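Local coordinates for protein dipeptidase (Streptococcus thermophilus, PDB 3PEB) that probably hydrolyses dipeptides as a manganese-dependent M24B-family peptidase, of which this chain is only the N-terminal, creatinase/prolidase-like domain, at residues A[99-104]-A[122-127]; A[23-28]-A[105-110]. All blocks are in the same frame, centred on the assembly; numbering follows the deposited sequence.

Interaction 1. Residues A[99-104]-A[122-127]; sequences IIYAEF and RFENLT. With EDO (1,2-ethanediol), chain J.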
# COMPACT_ATOMS: atom_id res chain seq x y z
N ILE A 99 -11.38 -5.37 -7.59
CA ILE A 99 -11.29 -3.92 -7.62
C ILE A 99 -10.26 -3.45 -6.60
O ILE A 99 -10.36 -3.78 -5.40
CB ILE A 99 -12.64 -3.26 -7.33
CG1 ILE A 99 -13.71 -3.74 -8.32
CG2 ILE A 99 -12.48 -1.74 -7.36
CD1 ILE A 99 -15.12 -3.29 -8.01
N ILE A 100 -9.26 -2.71 -7.08
CA ILE A 100 -8.17 -2.24 -6.23
C ILE A 100 -8.12 -0.73 -6.28
O ILE A 100 -8.12 -0.15 -7.37
CB ILE A 100 -6.83 -2.81 -6.70
CG1 ILE A 100 -6.86 -4.34 -6.64
CG2 ILE A 100 -5.66 -2.25 -5.86
CD1 ILE A 100 -5.66 -5.00 -7.27
N TYR A 101 -8.06 -0.09 -5.11
CA TYR A 101 -7.94 1.36 -5.06
C TYR A 101 -6.47 1.77 -4.92
O TYR A 101 -5.73 1.17 -4.17
CB TYR A 101 -8.78 1.97 -3.92
CG TYR A 101 -10.20 2.22 -4.37
CD1 TYR A 101 -11.14 1.19 -4.36
CD2 TYR A 101 -10.60 3.47 -4.85
CE1 TYR A 101 -12.43 1.40 -4.81
CE2 TYR A 101 -11.88 3.69 -5.29
CZ TYR A 101 -12.80 2.65 -5.27
OH TYR A 101 -14.07 2.87 -5.72
N ALA A 102 -6.07 2.81 -5.65
CA ALA A 102 -4.70 3.32 -5.59
C ALA A 102 -4.71 4.83 -5.79
O ALA A 102 -5.70 5.41 -6.25
CB ALA A 102 -3.79 2.61 -6.64
N GLU A 103 -3.62 5.48 -5.39
CA GLU A 103 -3.60 6.94 -5.41
C GLU A 103 -3.10 7.44 -6.77
O GLU A 103 -1.89 7.56 -6.96
CB GLU A 103 -2.70 7.48 -4.30
CG GLU A 103 -3.14 7.09 -2.89
CD GLU A 103 -2.19 7.59 -1.84
OE1 GLU A 103 -1.19 6.87 -1.58
OE2 GLU A 103 -2.40 8.73 -1.31
N PHE A 104 -4.02 7.76 -7.66
CA PHE A 104 -3.68 8.09 -9.05
C PHE A 104 -2.92 9.40 -9.18
O PHE A 104 -2.20 9.57 -10.16
CB PHE A 104 -4.91 8.15 -9.94
CG PHE A 104 -5.53 6.80 -10.29
CD1 PHE A 104 -5.11 5.60 -9.72
CD2 PHE A 104 -6.58 6.77 -11.21
CE1 PHE A 104 -5.73 4.40 -10.08
CE2 PHE A 104 -7.19 5.58 -11.55
CZ PHE A 104 -6.78 4.40 -10.97
N ARG A 122 -8.99 -4.57 -11.52
CA ARG A 122 -9.29 -3.25 -12.04
C ARG A 122 -8.92 -2.21 -10.99
O ARG A 122 -9.30 -2.34 -9.82
CB ARG A 122 -10.79 -3.14 -12.33
CG ARG A 122 -11.18 -1.79 -12.88
CD ARG A 122 -12.60 -1.77 -13.39
NE ARG A 122 -13.55 -1.40 -12.34
CZ ARG A 122 -14.48 -2.20 -11.83
NH1 ARG A 122 -14.63 -3.45 -12.25
NH2 ARG A 122 -15.29 -1.73 -10.89
N PHE A 123 -8.22 -1.17 -11.42
CA PHE A 123 -7.82 -0.13 -10.50
C PHE A 123 -8.76 1.08 -10.56
O PHE A 123 -9.21 1.51 -11.64
CB PHE A 123 -6.39 0.32 -10.79
CG PHE A 123 -5.33 -0.64 -10.32
CD1 PHE A 123 -5.04 -1.78 -11.05
CD2 PHE A 123 -4.59 -0.36 -9.20
CE1 PHE A 123 -4.03 -2.65 -10.63
CE2 PHE A 123 -3.57 -1.23 -8.76
CZ PHE A 123 -3.31 -2.37 -9.47
N GLU A 124 -9.02 1.63 -9.39
CA GLU A 124 -9.84 2.82 -9.20
C GLU A 124 -9.08 3.80 -8.33
O GLU A 124 -8.15 3.41 -7.64
CB GLU A 124 -11.16 2.48 -8.51
CG GLU A 124 -12.10 1.56 -9.31
CD GLU A 124 -12.71 2.21 -10.54
OE1 GLU A 124 -12.61 3.46 -10.70
OE2 GLU A 124 -13.28 1.47 -11.37
N ASN A 125 -9.48 5.07 -8.39
CA ASN A 125 -8.73 6.17 -7.77
C ASN A 125 -9.13 6.44 -6.30
O ASN A 125 -10.26 6.78 -6.02
CB ASN A 125 -8.96 7.44 -8.57
CG ASN A 125 -8.01 8.55 -8.21
OD1 ASN A 125 -7.06 8.36 -7.44
ND2 ASN A 125 -8.23 9.73 -8.83
N LEU A 126 -8.17 6.28 -5.41
CA LEU A 126 -8.29 6.53 -3.96
C LEU A 126 -8.02 7.97 -3.57
O LEU A 126 -8.35 8.38 -2.45
CB LEU A 126 -7.28 5.66 -3.22
CG LEU A 126 -7.41 5.53 -1.69
CD1 LEU A 126 -8.75 4.88 -1.30
CD2 LEU A 126 -6.22 4.72 -1.18
N THR A 127 -7.42 8.75 -4.47
CA THR A 127 -6.96 10.08 -4.09
C THR A 127 -8.08 10.99 -3.56
O THR A 127 -7.88 11.69 -2.56
CB THR A 127 -6.13 10.76 -5.24
OG1 THR A 127 -4.85 10.13 -5.36
CG2 THR A 127 -5.93 12.25 -4.93
C1 EDO J . -7.07 -0.54 -15.47
O1 EDO J . -7.47 -0.90 -14.15
C2 EDO J . -6.36 -1.73 -16.09
O2 EDO J . -6.23 -2.79 -15.12
O HOH W 1 -3.69 10.64 -2.72
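Ile100 and Ala102 pair in parallel with Arg122, Glu124 and Leu126 through four backbone hydrogen bonds, the two short strands running at 42° to each other as the neighbouring strands of a beta-alpha-beta unit at the sheet's outer edge. On one face of the sheet, Ile100 CB sits over the ring of Phe123, off-centre, while Ile100 CG2 reaches Phe123 CE2 at 3.7 Å. The other face carries Tyr101, whose ring receives Glu124 CB over its rim in a CH-pi contact. Further along that face Ile99 lies alongside Arg122 and covers one side of its guanidinium. The arginine chain, bent at chi3 (89°), turns NE to Glu124 OE2 in a 3.0 Å salt bridge. At the end of the strand pair, Asn125 CB packs over the face of the Phe104 ring, whose plane is only 9° from that of the amide. A water bridges Glu103 OE2, also bonded to Thr29, and Thr127 OG1. Asn125 OD1 accepts from Phe104 N at 3.1 Å and, on the opposite face of the amide plane, from Thr127 N at 3.0 Å, the second bond capping helix 127-133.

Interaction 2. Residues A[23-28]-A[105-110]; sequences IVSDPV and DNLNVT. With EDO (1,2-ethanediol), chain E.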
# COMPACT_ATOMS: atom_id res chain seq x y z
N ILE A 23 -4.01 0.28 -2.20
CA ILE A 23 -2.55 0.36 -2.28
C ILE A 23 -2.19 1.82 -2.14
O ILE A 23 -2.47 2.63 -3.02
CB ILE A 23 -2.00 -0.19 -3.64
CG1 ILE A 23 -2.43 -1.64 -3.82
CG2 ILE A 23 -0.44 -0.06 -3.67
CD1 ILE A 23 -2.00 -2.27 -5.18
N VAL A 24 -1.57 2.15 -1.01
CA VAL A 24 -1.20 3.50 -0.66
C VAL A 24 0.28 3.67 -0.97
O VAL A 24 1.11 2.89 -0.51
CB VAL A 24 -1.51 3.77 0.85
CG1 VAL A 24 -1.04 5.18 1.29
CG2 VAL A 24 -3.03 3.64 1.12
N SER A 25 0.58 4.69 -1.78
CA SER A 25 1.93 4.93 -2.25
C SER A 25 2.53 6.27 -1.84
O SER A 25 3.76 6.39 -1.82
CB SER A 25 1.98 4.84 -3.79
OG SER A 25 1.07 5.74 -4.37
N ASP A 26 1.70 7.27 -1.55
CA ASP A 26 2.19 8.60 -1.23
C ASP A 26 2.75 8.54 0.17
O ASP A 26 2.03 8.16 1.10
CB ASP A 26 1.02 9.61 -1.31
CG ASP A 26 1.47 11.03 -1.15
OD1 ASP A 26 2.57 11.28 -0.60
OD2 ASP A 26 0.75 11.92 -1.64
N PRO A 27 4.05 8.89 0.35
CA PRO A 27 4.62 8.87 1.70
C PRO A 27 3.88 9.73 2.71
O PRO A 27 3.80 9.38 3.90
CB PRO A 27 6.06 9.41 1.48
CG PRO A 27 6.37 9.01 0.05
CD PRO A 27 5.06 9.27 -0.67
N VAL A 28 3.30 10.82 2.25
CA VAL A 28 2.49 11.69 3.12
C VAL A 28 1.26 10.92 3.63
O VAL A 28 0.93 10.97 4.83
CB VAL A 28 2.10 12.98 2.38
CG1 VAL A 28 1.16 13.82 3.22
CG2 VAL A 28 3.39 13.80 2.00
N ASP A 105 -3.07 10.33 -8.23
CA ASP A 105 -2.32 11.57 -8.29
C ASP A 105 -0.86 11.35 -7.86
O ASP A 105 -0.00 12.17 -8.18
CB ASP A 105 -2.96 12.68 -7.42
CG ASP A 105 -4.17 13.34 -8.07
OD1 ASP A 105 -4.73 12.87 -9.10
OD2 ASP A 105 -4.60 14.38 -7.52
N ASN A 106 -0.56 10.26 -7.18
CA ASN A 106 0.78 10.01 -6.67
C ASN A 106 1.57 9.01 -7.52
O ASN A 106 2.75 9.23 -7.77
CB ASN A 106 0.75 9.50 -5.22
CG ASN A 106 2.14 9.12 -4.71
OD1 ASN A 106 2.49 7.94 -4.62
ND2 ASN A 106 2.97 10.14 -4.42
N LEU A 107 0.95 7.90 -7.89
CA LEU A 107 1.61 6.86 -8.66
C LEU A 107 2.00 7.36 -10.03
O LEU A 107 1.19 7.95 -10.73
CB LEU A 107 0.70 5.67 -8.92
CG LEU A 107 0.44 4.63 -7.90
CD1 LEU A 107 -0.56 3.62 -8.54
CD2 LEU A 107 1.73 3.95 -7.34
N ASN A 108 3.25 7.15 -10.39
CA ASN A 108 3.65 7.35 -11.77
C ASN A 108 3.30 6.14 -12.61
O ASN A 108 2.91 5.12 -12.07
CB ASN A 108 5.10 7.83 -11.89
CG ASN A 108 6.12 6.79 -11.46
OD1 ASN A 108 5.77 5.64 -11.25
ND2 ASN A 108 7.36 7.22 -11.29
N VAL A 109 3.40 6.26 -13.92
CA VAL A 109 2.99 5.19 -14.82
C VAL A 109 3.92 3.97 -14.65
O VAL A 109 3.45 2.83 -14.69
CB VAL A 109 2.93 5.68 -16.27
CG1 VAL A 109 2.77 4.50 -17.26
CG2 VAL A 109 1.78 6.72 -16.43
N THR A 110 5.19 4.21 -14.38
CA THR A 110 6.16 3.12 -14.14
C THR A 110 5.71 2.24 -12.96
O THR A 110 5.67 1.03 -13.08
CB THR A 110 7.56 3.71 -13.88
OG1 THR A 110 7.93 4.50 -15.02
CG2 THR A 110 8.61 2.61 -13.63
C1 EDO E . 3.67 11.59 -9.76
O1 EDO E . 3.91 11.69 -8.36
C2 EDO E . 4.92 11.13 -10.50
O2 EDO E . 5.73 12.25 -10.88
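Asn106 OD1 accepts a short hydrogen bond of 2.6 Å from Ser25 OG, the donor lying 18° out of the amide's carbonyl plane. The serine hydroxyl stands between its own backbone N and carbonyl carbon, and from there it meets the amide oxygen on one side and the methyl Leu107 CD2 on another, the latter at 3.5 Å from Ser25 OG. Asn106 extends toward Ser25 with CG opposite its backbone N (chi1 175°), which carries the amide across to Asp26, at the start of helix 27-34. There its plane stacks on the carboxylate of Asp26, the two only 10° apart, with Asp26 CB 3.6 Å from Asn106 CG. The same aspartate is the N-cap of that helix: Asp26 OD1 takes Val28 N at 3.0 Å, the donor approaching from above the carboxylate plane. Backbone N atoms of Ser25 and Asp26 are held from elsewhere, both by Glu103 OE1. Within 105-110 the carbonyl of Asn106 accepts from an ethanediol, probably from the crystallisation liquor, and Asn108 caps helix 109-118 through Lys111 N. Two loops that each lead from a strand into a helix thus meet at the sheet's end, near the surface. Since a single direct hydrogen bond joins them, their mutual position probably depends also on the amide-carboxylate stack and on the leucine methyl packed against the serine.

From the N terminus, helix 6-16 leads to strand 21-24, and the chain passes through residues 23-28 into helix 27-34. After three more strands and two intervening helices it enters strand 96-102, beside strand 21-24. Residues 105-110 then return to 23-28, so interaction 2 closes a long loop of 76 residues. Interaction 1 closes a shorter one, of 17 residues, around helix 109-118. The segments alternate along the chain, and the two loops therefore cross. Both contacts reach the same sheet: Tyr101 O probably bonds to Ile23 N, while the Glu103 side chain reaches from 99-104 to the loop of 23-28. Together they tie the central strand 21-24, the edge strand 122-125 and the starts of three helices.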